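Local coordinates for surface glycan binding protein B (Bacteroides ovatus, PDB 6E57) that binds mixed-linkage beta-glucan at the bacterial cell surface and takes part in the use of this cereal polysaccharide by a human gut symbiont, at residues A[312-317]-A[333-338]; A[320-325]-A[408-413]; A[352-357]-A[377-382]; A[370-375]-A[404-409]. One frame throughout, in Å; residues are numbered along the deposited sequence.

In the fold
All four contacts lie in the C-terminal, glycan-binding part of the chain. From the N-terminal side, contact 1 comes first, closing a short loop between the end of strand 299-315 and the segment leading to helix 338-343. Contact 2 starts inside that loop and so crosses contact 1; it is the longest-range of the four, joining the end of strand 317-321 to the turn between strands 405-409 and 412-419. Contact 3 is nested within it and sets strand 349-356 against strand 379-380. Contact 4 crosses contact 3, starting at the loop after strand 364-369, and ends on strand 405-409, where it shares Val408 and Gly409 with contact 2.

Contact 1: A[312-317]-A[333-338]; sequences TLWSGH and FGLIPM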
# COMPACT_ATOMS: atom_id res chain seq x y z
N THR A 312 -8.46 23.31 -19.25
CA THR A 312 -7.88 24.53 -18.68
C THR A 312 -8.97 25.59 -18.54
O THR A 312 -9.63 25.93 -19.51
CB THR A 312 -6.73 25.05 -19.55
OG1 THR A 312 -5.72 24.04 -19.59
CG2 THR A 312 -6.15 26.34 -19.03
N LEU A 313 -9.14 26.10 -17.32
CA LEU A 313 -10.13 27.13 -17.03
C LEU A 313 -9.48 28.51 -17.06
O LEU A 313 -10.11 29.48 -17.44
CB LEU A 313 -10.77 26.85 -15.66
CG LEU A 313 -11.59 25.57 -15.57
CD1 LEU A 313 -12.16 25.40 -14.17
CD2 LEU A 313 -12.70 25.55 -16.61
N TRP A 314 -8.21 28.59 -16.64
CA TRP A 314 -7.50 29.85 -16.60
C TRP A 314 -5.99 29.59 -16.57
O TRP A 314 -5.54 28.59 -16.02
CB TRP A 314 -7.95 30.67 -15.39
CG TRP A 314 -7.30 32.02 -15.29
CD1 TRP A 314 -7.79 33.20 -15.75
CD2 TRP A 314 -6.03 32.31 -14.69
NE1 TRP A 314 -6.91 34.22 -15.47
CE2 TRP A 314 -5.82 33.70 -14.83
CE3 TRP A 314 -5.04 31.54 -14.06
CZ2 TRP A 314 -4.67 34.33 -14.35
CZ3 TRP A 314 -3.91 32.16 -13.59
CH2 TRP A 314 -3.73 33.54 -13.74
N SER A 315 -5.23 30.53 -17.13
CA SER A 315 -3.77 30.46 -17.24
C SER A 315 -3.18 31.86 -17.03
O SER A 315 -3.77 32.85 -17.45
CB SER A 315 -3.38 29.90 -18.57
OG SER A 315 -1.99 29.68 -18.64
N GLY A 316 -2.01 31.94 -16.38
CA GLY A 316 -1.31 33.21 -16.16
C GLY A 316 -0.37 33.16 -14.97
O GLY A 316 0.25 32.14 -14.70
N HIS A 317 -0.25 34.30 -14.28
CA HIS A 317 0.65 34.48 -13.13
C HIS A 317 0.12 35.62 -12.25
O HIS A 317 0.55 36.77 -12.39
CB HIS A 317 2.08 34.71 -13.61
CG HIS A 317 3.09 34.79 -12.52
ND1 HIS A 317 3.45 33.68 -11.76
CD2 HIS A 317 3.84 35.82 -12.06
CE1 HIS A 317 4.37 34.03 -10.88
NE2 HIS A 317 4.62 35.34 -11.04
N PHE A 333 -7.77 35.97 -6.10
CA PHE A 333 -7.89 35.49 -7.47
C PHE A 333 -9.37 35.28 -7.78
O PHE A 333 -9.96 34.31 -7.32
CB PHE A 333 -7.08 34.20 -7.65
CG PHE A 333 -7.33 33.49 -8.96
CD1 PHE A 333 -6.62 33.84 -10.10
CD2 PHE A 333 -8.28 32.49 -9.07
CE1 PHE A 333 -6.86 33.21 -11.31
CE2 PHE A 333 -8.51 31.85 -10.27
CZ PHE A 333 -7.80 32.21 -11.39
N GLY A 334 -9.97 36.23 -8.51
CA GLY A 334 -11.26 36.05 -9.18
C GLY A 334 -11.05 35.36 -10.52
O GLY A 334 -10.56 34.24 -10.57
N LEU A 335 -11.45 36.03 -11.60
CA LEU A 335 -10.92 35.78 -12.96
C LEU A 335 -11.47 34.49 -13.60
O LEU A 335 -11.31 34.30 -14.80
CB LEU A 335 -9.39 35.78 -12.94
CG LEU A 335 -8.74 37.11 -12.56
CD1 LEU A 335 -7.23 37.07 -12.78
CD2 LEU A 335 -9.34 38.27 -13.33
N ILE A 336 -12.12 33.61 -12.83
CA ILE A 336 -12.96 32.58 -13.42
C ILE A 336 -14.41 32.91 -13.07
O ILE A 336 -14.80 32.85 -11.91
CB ILE A 336 -12.57 31.16 -12.97
CG1 ILE A 336 -11.11 30.84 -13.30
CG2 ILE A 336 -13.51 30.13 -13.59
CD1 ILE A 336 -10.65 29.50 -12.79
N PRO A 337 -15.24 33.31 -14.06
CA PRO A 337 -16.61 33.73 -13.79
C PRO A 337 -17.52 32.57 -13.35
O PRO A 337 -17.22 31.41 -13.61
CB PRO A 337 -17.08 34.36 -15.11
CG PRO A 337 -16.18 33.76 -16.18
CD PRO A 337 -14.88 33.41 -15.49
N MET A 338 -18.63 32.92 -12.70
CA MET A 338 -19.58 31.98 -12.10
C MET A 338 -20.15 31.00 -13.14
O MET A 338 -20.38 29.83 -12.82
CB MET A 338 -20.75 32.73 -11.45
CG MET A 338 -20.37 33.49 -10.21
SD MET A 338 -21.76 34.39 -9.48
CE MET A 338 -22.79 33.02 -8.93
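Trp314 and Phe333 form a T-shaped (edge-to-face) stack, the edge of the phenylalanine directed at the face of the indole. The six-membered ring of Trp314 and the ring of Phe333 have centroids 4.8 Å apart and planes inclined at 77°. Phe333 CE1 stands over the middle of the indole and comes within 3.6 Å of Trp314 CD2. With CG anti to the backbone N (chi1 -178°), Trp314 swings its ring off the strand toward the loop. The other face of the indole is backed by its own chain, since Gly316 N lies near the ring rim, 3.3 Å above the Trp314 plane; the indole is thus held between Phe333 and the strand's corner at Gly316.

Aliphatic contacts surround this stack. Ile336 uses one branch against two residues: its CG1 is 3.8 Å from Trp314 CB, and its CD1 is 3.9 Å from Leu313 CB. Along the NE1 side of the indole, Leu335 CB approaches Trp314 NE1 to 3.9 Å, and Leu335 CD1 extends to the benzo ring, 4.1 Å from Trp314 CZ2.

No hydrogen bond spans the two segments. Each is anchored separately, Phe333 through a backbone bond to Cys407, and Leu313 and Trp314 through backbone bonds to Val417. Val414 touches both aromatic side chains, and Phe341 of helix 338-343 touches Ile336. Leu313 and Trp314, both facing Val417, make up a classic beta bulge, an extra residue accommodated in strand 299-315 against strand 412-419, with both side chains turned toward the 333-338 loop.

Contact 2: A[320-325]-A[408-413]; sequences VSWDKP and VGHGYY. With BGC (beta-D-glucopyranose), chain E; PO4 (phosphate ion), chain K.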
# COMPACT_ATOMS: atom_id res chain seq x y z
N VAL A 320 -1.56 36.90 -5.10
CA VAL A 320 -2.66 36.92 -4.13
C VAL A 320 -2.12 37.40 -2.78
O VAL A 320 -1.17 36.83 -2.25
CB VAL A 320 -3.30 35.52 -3.98
CG1 VAL A 320 -4.41 35.52 -2.94
CG2 VAL A 320 -3.80 34.99 -5.31
N SER A 321 -2.74 38.45 -2.23
CA SER A 321 -2.41 38.93 -0.89
C SER A 321 -3.61 39.67 -0.28
O SER A 321 -4.06 40.68 -0.80
CB SER A 321 -1.20 39.81 -0.89
OG SER A 321 -1.04 40.43 0.38
N TRP A 322 -4.08 39.16 0.85
CA TRP A 322 -5.20 39.74 1.58
C TRP A 322 -4.76 40.98 2.38
O TRP A 322 -5.56 41.57 3.09
CB TRP A 322 -5.86 38.68 2.48
CG TRP A 322 -4.92 37.84 3.29
CD1 TRP A 322 -3.70 38.20 3.78
CD2 TRP A 322 -5.17 36.51 3.77
NE1 TRP A 322 -3.15 37.17 4.50
CE2 TRP A 322 -4.03 36.12 4.51
CE3 TRP A 322 -6.23 35.60 3.64
CZ2 TRP A 322 -3.93 34.86 5.11
CZ3 TRP A 322 -6.12 34.36 4.23
CH2 TRP A 322 -4.99 34.00 4.96
N ASP A 323 -3.48 41.37 2.26
CA ASP A 323 -2.97 42.64 2.78
C ASP A 323 -3.43 43.80 1.89
O ASP A 323 -3.75 44.88 2.40
CB ASP A 323 -1.44 42.65 2.86
CG ASP A 323 -0.87 41.72 3.91
OD1 ASP A 323 -1.59 41.39 4.87
OD2 ASP A 323 0.31 41.33 3.76
N LYS A 324 -3.45 43.58 0.58
CA LYS A 324 -3.78 44.60 -0.42
C LYS A 324 -5.20 45.10 -0.18
O LYS A 324 -6.05 44.35 0.30
CB LYS A 324 -3.58 44.05 -1.83
CG LYS A 324 -2.13 43.79 -2.21
CD LYS A 324 -1.91 43.48 -3.67
CE LYS A 324 -0.46 43.57 -4.10
NZ LYS A 324 0.06 44.95 -4.01
N PRO A 325 -5.50 46.38 -0.49
CA PRO A 325 -6.81 46.96 -0.18
C PRO A 325 -7.96 46.40 -1.04
O PRO A 325 -7.71 45.89 -2.14
CB PRO A 325 -6.61 48.45 -0.47
CG PRO A 325 -5.52 48.49 -1.52
CD PRO A 325 -4.61 47.33 -1.16
N VAL A 408 -7.77 32.68 -2.13
CA VAL A 408 -7.54 33.67 -1.11
C VAL A 408 -6.23 33.30 -0.39
O VAL A 408 -5.80 32.15 -0.48
CB VAL A 408 -8.77 33.71 -0.18
CG1 VAL A 408 -8.42 34.02 1.27
CG2 VAL A 408 -9.83 34.66 -0.70
N GLY A 409 -5.60 34.27 0.27
CA GLY A 409 -4.38 34.02 1.05
C GLY A 409 -3.34 35.11 0.86
O GLY A 409 -3.68 36.27 0.60
N HIS A 410 -2.06 34.72 1.00
CA HIS A 410 -0.93 35.64 0.93
C HIS A 410 0.33 34.94 0.42
O HIS A 410 0.58 33.79 0.74
CB HIS A 410 -0.67 36.26 2.31
CG HIS A 410 0.53 37.15 2.35
ND1 HIS A 410 0.49 38.46 1.92
CD2 HIS A 410 1.79 36.93 2.77
CE1 HIS A 410 1.68 39.01 2.06
NE2 HIS A 410 2.50 38.08 2.59
N GLY A 411 1.11 35.66 -0.39
CA GLY A 411 2.49 35.31 -0.71
C GLY A 411 2.62 34.18 -1.72
O GLY A 411 3.58 33.40 -1.65
N TYR A 412 1.66 34.10 -2.65
CA TYR A 412 1.71 33.09 -3.71
C TYR A 412 1.05 33.64 -4.98
O TYR A 412 0.38 34.67 -4.95
CB TYR A 412 1.06 31.79 -3.26
CG TYR A 412 -0.45 31.81 -3.23
CD1 TYR A 412 -1.13 32.27 -2.11
CD2 TYR A 412 -1.20 31.37 -4.31
CE1 TYR A 412 -2.51 32.29 -2.06
CE2 TYR A 412 -2.59 31.39 -4.28
CZ TYR A 412 -3.25 31.85 -3.15
OH TYR A 412 -4.61 31.87 -3.10
N TYR A 413 1.26 32.91 -6.08
CA TYR A 413 0.68 33.21 -7.37
C TYR A 413 -0.17 32.02 -7.82
O TYR A 413 0.20 30.89 -7.56
CB TYR A 413 1.76 33.45 -8.42
CG TYR A 413 2.66 34.63 -8.19
CD1 TYR A 413 3.82 34.50 -7.44
CD2 TYR A 413 2.38 35.86 -8.75
CE1 TYR A 413 4.67 35.57 -7.23
CE2 TYR A 413 3.23 36.95 -8.55
CZ TYR A 413 4.37 36.80 -7.79
OH TYR A 413 5.20 37.87 -7.60
C2 BGC E . -6.90 37.07 7.21
C3 BGC E . -5.77 37.41 8.17
C4 BGC E . -4.90 38.52 7.60
C5 BGC E . -5.79 39.71 7.25
C6 BGC E . -4.99 40.89 6.71
C1 BGC E . -7.66 38.32 6.78
O2 BGC E . -7.79 36.14 7.84
O3 BGC E . -4.97 36.26 8.40
O4 BGC E . -3.89 38.87 8.55
O5 BGC E . -6.76 39.31 6.27
O6 BGC E . -5.89 41.90 6.26
P PO4 K . 1.96 42.49 -0.02
O1 PO4 K . 2.26 42.62 1.46
O2 PO4 K . 0.56 43.00 -0.29
O3 PO4 K . 2.05 41.05 -0.44
O4 PO4 K . 2.96 43.32 -0.80
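Ser321 OG and His410 ND1 share a hydrogen bond of 2.9 Å, the hydroxyl at the edge of the imidazole and near its plane. His410 CG lies anti to the backbone N (chi1 176°), carrying ND1 to the serine. The same OG accepts from Asp323 N at 3.2 Å, closing an ST turn, and a phosphate, probably from crystallisation, sits beside it. The other ring nitrogen, His410 NE2, has a weak hydrogen bond to Glu361 OE1.

Across the backbones, Trp322 N donates to Gly409 O at 2.9 Å and Val320 N to Tyr412 O at 3.0 Å, whereas the bond from Gly411 N to Val320 O is weak. Tyr412 OH gives its proton to Val408 O at 2.9 Å, from above the carbonyl plane, and its ring face carries Val320 CB.

The indole of Trp322 lies flat on the backbone, Gly409 CA 3.6 Å from the centroid of its six-membered ring in a CH-pi contact. Its NE1 bonds Tyr362 OH. Over the opposite face lies the glucose of chain E, whose O6 donates to Trp322 O at 3.2 Å. A tryptophan face nearly parallel to a pyranose is common in carbohydrate-binding sites; Trp322 and Asp323 belong to the glycan pocket.

Contact 3: A[352-357]-A[377-382]; sequences VVYSIE and SEMEFT
Tyr354 turns the edge of its ring to the face of Phe381 in an edge-to-face stack, with centroids 4.6 Å apart and planes at 65°. Tyr354 CE2 makes the closest approach, 3.4 Å from Phe381 CD2, and stands toward the rim of the phenylalanine ring. CG between the backbone N and the carbonyl carbon in both residues (chi1 61° and 56°) brings the rings alongside each other from opposing directions. Ile356 CG2 adds a contact at the edge of the same ring, 3.8 Å from Phe381 CE2, while Ile356 CD1 rests 3.5 Å from Thr382 O. At the other end, the Met379 methyl CE is 3.4 Å from Tyr354 OH and 3.7 Å from Tyr354 CZ.

Further out, Met365 of strand 364-369 touches Tyr354, Met379 and Phe381 alike, and Tyr412 packs on both aromatic residues. Strand 349-356 is fixed by backbone bonding of Tyr354 to Gly385 and by the bond from Ile356 N to Asn384 OD1.

No hydrogen bond bridges the two segments. Strand 349-356, paired with strands 385-390 and 412-419, thus meets the edge of the three-stranded sheet 379-380, 364-369, 405-409 here through apolar and aromatic contact, which joins two layers of the fold.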
# COMPACT_ATOMS: atom_id res chain seq x y z
N VAL A 352 -5.56 23.67 -8.76
CA VAL A 352 -4.94 24.99 -8.78
C VAL A 352 -3.42 24.81 -8.67
O VAL A 352 -2.94 24.34 -7.64
CB VAL A 352 -5.47 25.88 -7.64
CG1 VAL A 352 -4.84 27.27 -7.68
CG2 VAL A 352 -6.98 25.98 -7.65
N VAL A 353 -2.70 25.17 -9.74
CA VAL A 353 -1.23 25.19 -9.73
C VAL A 353 -0.78 26.55 -9.20
O VAL A 353 -1.11 27.59 -9.78
CB VAL A 353 -0.64 24.92 -11.13
CG1 VAL A 353 0.88 24.90 -11.11
CG2 VAL A 353 -1.18 23.64 -11.74
N TYR A 354 -0.03 26.53 -8.09
CA TYR A 354 0.37 27.73 -7.37
C TYR A 354 1.90 27.76 -7.26
O TYR A 354 2.54 26.72 -7.26
CB TYR A 354 -0.29 27.78 -5.99
CG TYR A 354 0.07 26.63 -5.09
CD1 TYR A 354 -0.64 25.44 -5.11
CD2 TYR A 354 1.14 26.72 -4.21
CE1 TYR A 354 -0.30 24.37 -4.30
CE2 TYR A 354 1.49 25.66 -3.38
CZ TYR A 354 0.77 24.48 -3.42
OH TYR A 354 1.11 23.45 -2.61
N SER A 355 2.47 28.97 -7.17
CA SER A 355 3.89 29.15 -6.93
C SER A 355 4.10 30.22 -5.86
O SER A 355 3.27 31.10 -5.67
CB SER A 355 4.64 29.47 -8.20
OG SER A 355 4.14 30.65 -8.81
N ILE A 356 5.22 30.11 -5.14
CA ILE A 356 5.54 31.02 -4.06
C ILE A 356 6.07 32.33 -4.64
O ILE A 356 6.55 32.37 -5.78
CB ILE A 356 6.54 30.38 -3.06
CG1 ILE A 356 7.90 30.09 -3.70
CG2 ILE A 356 5.94 29.14 -2.42
CD1 ILE A 356 9.00 29.83 -2.70
N GLU A 357 5.95 33.39 -3.84
CA GLU A 357 6.73 34.61 -3.99
C GLU A 357 7.89 34.53 -3.00
O GLU A 357 7.68 34.65 -1.80
CB GLU A 357 5.86 35.84 -3.73
CG GLU A 357 6.64 37.14 -3.74
CD GLU A 357 7.64 37.27 -4.88
OE1 GLU A 357 7.19 37.30 -6.04
OE2 GLU A 357 8.86 37.33 -4.60
N SER A 377 -9.70 23.45 3.85
CA SER A 377 -8.85 24.07 4.86
C SER A 377 -7.90 25.08 4.22
O SER A 377 -7.45 24.90 3.09
CB SER A 377 -8.06 23.04 5.61
OG SER A 377 -7.37 23.66 6.69
N GLU A 378 -7.61 26.12 5.00
CA GLU A 378 -6.47 27.00 4.81
C GLU A 378 -5.20 26.13 4.83
O GLU A 378 -5.08 25.24 5.68
CB GLU A 378 -6.50 28.06 5.92
CG GLU A 378 -5.48 29.17 5.79
CD GLU A 378 -5.49 30.14 6.97
OE1 GLU A 378 -6.13 29.82 8.00
OE2 GLU A 378 -4.85 31.21 6.86
N MET A 379 -4.28 26.36 3.88
CA MET A 379 -3.04 25.59 3.82
C MET A 379 -1.83 26.53 3.88
O MET A 379 -1.78 27.51 3.15
CB MET A 379 -2.95 24.77 2.54
CG MET A 379 -1.61 24.06 2.40
SD MET A 379 -1.42 23.19 0.84
CE MET A 379 -1.19 24.55 -0.30
N GLU A 380 -0.86 26.17 4.72
CA GLU A 380 0.44 26.81 4.82
C GLU A 380 1.46 25.95 4.05
O GLU A 380 1.44 24.73 4.15
CB GLU A 380 0.84 26.96 6.29
CG GLU A 380 1.98 27.94 6.52
CD GLU A 380 2.21 28.33 7.97
OE1 GLU A 380 1.62 27.68 8.87
OE2 GLU A 380 2.98 29.29 8.21
N PHE A 381 2.34 26.60 3.28
CA PHE A 381 3.31 25.90 2.44
C PHE A 381 4.59 26.74 2.30
O PHE A 381 4.61 27.91 2.66
CB PHE A 381 2.70 25.56 1.08
CG PHE A 381 2.15 26.74 0.32
CD1 PHE A 381 0.90 27.26 0.63
CD2 PHE A 381 2.87 27.32 -0.71
CE1 PHE A 381 0.39 28.34 -0.08
CE2 PHE A 381 2.36 28.40 -1.42
CZ PHE A 381 1.12 28.90 -1.10
N THR A 382 5.65 26.10 1.79
CA THR A 382 6.94 26.77 1.53
C THR A 382 7.39 26.59 0.07
O THR A 382 8.24 27.35 -0.39
CB THR A 382 8.05 26.26 2.46
OG1 THR A 382 8.18 24.85 2.30
CG2 THR A 382 7.80 26.59 3.92

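Contact 4: A[370-375]-A[404-409]; sequences GYWTGL and GFLCVG. With BGC (beta-D-glucopyranose), chain B; BGC (beta-D-glucopyranose), chain C; BGC (beta-D-glucopyranose), chain D; BGC (beta-D-glucopyranose), chain F.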
# COMPACT_ATOMS: atom_id res chain seq x y z
N GLY A 370 -17.15 33.45 -3.13
CA GLY A 370 -17.11 34.91 -3.21
C GLY A 370 -17.37 35.58 -1.87
O GLY A 370 -17.00 36.73 -1.69
N TYR A 371 -18.01 34.85 -0.94
CA TYR A 371 -18.29 35.31 0.44
C TYR A 371 -17.15 34.91 1.39
O TYR A 371 -17.26 35.13 2.60
CB TYR A 371 -19.61 34.72 0.95
CG TYR A 371 -20.88 35.19 0.27
CD1 TYR A 371 -20.87 35.89 -0.93
CD2 TYR A 371 -22.12 34.89 0.82
CE1 TYR A 371 -22.04 36.30 -1.54
CE2 TYR A 371 -23.30 35.29 0.21
CZ TYR A 371 -23.26 36.00 -0.97
OH TYR A 371 -24.41 36.40 -1.58
N TRP A 372 -16.09 34.31 0.84
CA TRP A 372 -14.88 33.88 1.56
C TRP A 372 -15.17 32.67 2.46
O TRP A 372 -14.43 32.41 3.40
CB TRP A 372 -14.25 35.03 2.36
CG TRP A 372 -13.61 36.08 1.50
CD1 TRP A 372 -14.21 36.84 0.54
CD2 TRP A 372 -12.24 36.51 1.55
NE1 TRP A 372 -13.31 37.70 -0.02
CE2 TRP A 372 -12.09 37.52 0.58
CE3 TRP A 372 -11.13 36.14 2.31
CZ2 TRP A 372 -10.87 38.17 0.35
CZ3 TRP A 372 -9.93 36.78 2.09
CH2 TRP A 372 -9.80 37.77 1.12
N THR A 373 -16.23 31.92 2.14
CA THR A 373 -16.51 30.65 2.79
C THR A 373 -15.56 29.60 2.22
O THR A 373 -15.55 29.36 1.02
CB THR A 373 -17.97 30.23 2.60
OG1 THR A 373 -18.79 31.34 2.95
CG2 THR A 373 -18.35 29.02 3.43
N GLY A 374 -14.76 28.97 3.10
CA GLY A 374 -13.78 27.97 2.71
C GLY A 374 -14.44 26.71 2.15
O GLY A 374 -15.37 26.17 2.76
N LEU A 375 -13.96 26.28 0.98
CA LEU A 375 -14.36 25.03 0.35
C LEU A 375 -13.50 23.89 0.89
O LEU A 375 -13.86 22.72 0.76
CB LEU A 375 -14.20 25.17 -1.16
CG LEU A 375 -15.07 26.25 -1.81
CD1 LEU A 375 -14.76 26.38 -3.29
CD2 LEU A 375 -16.54 25.96 -1.59
N GLY A 404 -19.53 33.08 -6.56
CA GLY A 404 -18.48 32.46 -7.37
C GLY A 404 -17.31 31.93 -6.55
O GLY A 404 -17.43 31.69 -5.35
N PHE A 405 -16.18 31.75 -7.23
CA PHE A 405 -15.00 31.08 -6.71
C PHE A 405 -13.90 32.12 -6.46
O PHE A 405 -13.72 33.03 -7.27
CB PHE A 405 -14.55 30.01 -7.71
CG PHE A 405 -13.23 29.35 -7.41
CD1 PHE A 405 -13.14 28.32 -6.49
CD2 PHE A 405 -12.08 29.75 -8.08
CE1 PHE A 405 -11.93 27.71 -6.23
CE2 PHE A 405 -10.86 29.14 -7.81
CZ PHE A 405 -10.79 28.12 -6.89
N LEU A 406 -13.17 31.95 -5.35
CA LEU A 406 -11.98 32.75 -5.05
C LEU A 406 -10.84 31.82 -4.61
O LEU A 406 -11.07 30.81 -3.95
CB LEU A 406 -12.29 33.75 -3.93
CG LEU A 406 -13.22 34.91 -4.28
CD1 LEU A 406 -13.37 35.83 -3.07
CD2 LEU A 406 -12.72 35.71 -5.46
N CYS A 407 -9.61 32.18 -4.98
CA CYS A 407 -8.41 31.76 -4.27
C CYS A 407 -7.92 32.95 -3.43
O CYS A 407 -7.70 34.05 -3.93
CB CYS A 407 -7.33 31.28 -5.22
SG CYS A 407 -7.69 29.66 -5.95
N VAL A 408 -7.77 32.68 -2.13
CA VAL A 408 -7.54 33.67 -1.11
C VAL A 408 -6.23 33.30 -0.39
O VAL A 408 -5.80 32.15 -0.48
CB VAL A 408 -8.77 33.71 -0.18
CG1 VAL A 408 -8.42 34.02 1.27
CG2 VAL A 408 -9.83 34.66 -0.70
N GLY A 409 -5.60 34.27 0.27
CA GLY A 409 -4.38 34.02 1.05
C GLY A 409 -3.34 35.11 0.86
O GLY A 409 -3.68 36.27 0.60
C2 BGC B . -16.54 38.22 3.52
C3 BGC B . -15.41 38.83 4.33
C4 BGC B . -14.41 39.47 3.39
C5 BGC B . -15.13 40.50 2.52
C6 BGC B . -14.18 41.19 1.56
C1 BGC B . -17.16 39.28 2.62
O2 BGC B . -17.50 37.65 4.42
O3 BGC B . -14.79 37.81 5.12
O4 BGC B . -13.41 40.17 4.14
O5 BGC B . -16.17 39.87 1.78
O6 BGC B . -14.91 42.07 0.71
C2 BGC C . -26.49 38.96 0.21
C3 BGC C . -25.21 39.61 0.70
C4 BGC C . -24.16 39.65 -0.40
C5 BGC C . -24.71 40.17 -1.73
C6 BGC C . -23.73 39.88 -2.86
C1 BGC C . -26.96 39.60 -1.09
O1 BGC C . -28.08 38.85 -1.60
O2 BGC C . -27.48 39.11 1.21
O3 BGC C . -24.68 38.87 1.80
O4 BGC C . -23.09 40.50 0.03
O5 BGC C . -25.94 39.55 -2.08
O6 BGC C . -23.47 41.06 -3.62
C2 BGC D . -20.71 40.69 -0.09
C3 BGC D . -19.38 40.02 0.20
C4 BGC D . -19.34 39.50 1.63
C5 BGC D . -20.57 38.67 1.96
C6 BGC D . -20.51 38.19 3.40
C1 BGC D . -21.87 39.80 0.32
O2 BGC D . -20.77 40.99 -1.49
O3 BGC D . -18.33 40.97 0.03
O4 BGC D . -18.18 38.67 1.81
O5 BGC D . -21.74 39.45 1.71
O6 BGC D . -21.78 37.70 3.82
C2 BGC F . -11.07 40.44 4.46
C3 BGC F . -9.74 39.74 4.69
C4 BGC F . -9.84 38.75 5.84
C5 BGC F . -11.08 37.87 5.71
C6 BGC F . -11.33 36.99 6.92
C1 BGC F . -12.20 39.43 4.33
O2 BGC F . -11.00 41.23 3.27
O3 BGC F . -8.74 40.71 4.98
O4 BGC F . -8.65 37.94 5.82
O5 BGC F . -12.26 38.65 5.52
O6 BGC F . -12.19 35.93 6.51
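The aromatic platform of the glycan site includes Trp372, whose indole is held between the bound oligosaccharide and Val408 of strand 405-409. With CG anti to the carbonyl carbon (chi1 -70°), Trp372 lays its ring over Val408, whose CG2 sits 3.4 Å from the centroid of the six-membered ring and 8° off its normal, a CH-pi contact. Leu406 CD1 comes up obliquely to the pyrrole part, 3.6 Å from Trp372 NE1. Over the opposite face lie two consecutive glucose units: C1 of the chain F sugar is 3.9 Å above the Trp372 plane, and C4 of the chain B sugar is nearer the rim.

Stacking of pyranose rings on tryptophan and tyrosine is a usual means of gripping beta-glucans, and Tyr371 continues the surface. The glucose of chain D places its C5 3.9 Å above the Tyr371 ring, and Tyr371 OH is in van der Waals contact with C4 of the chain C sugar, 3.5 Å away. Tyr371 O accepts from O2 of the chain B sugar at 3.1 Å.

Behind these rings, Gly370 N makes a weak bond to Gly404 O. At the far end of the loop, Leu375 CD1 lies at the Phe405 ring edge, and Phe405 stacks on Phe341.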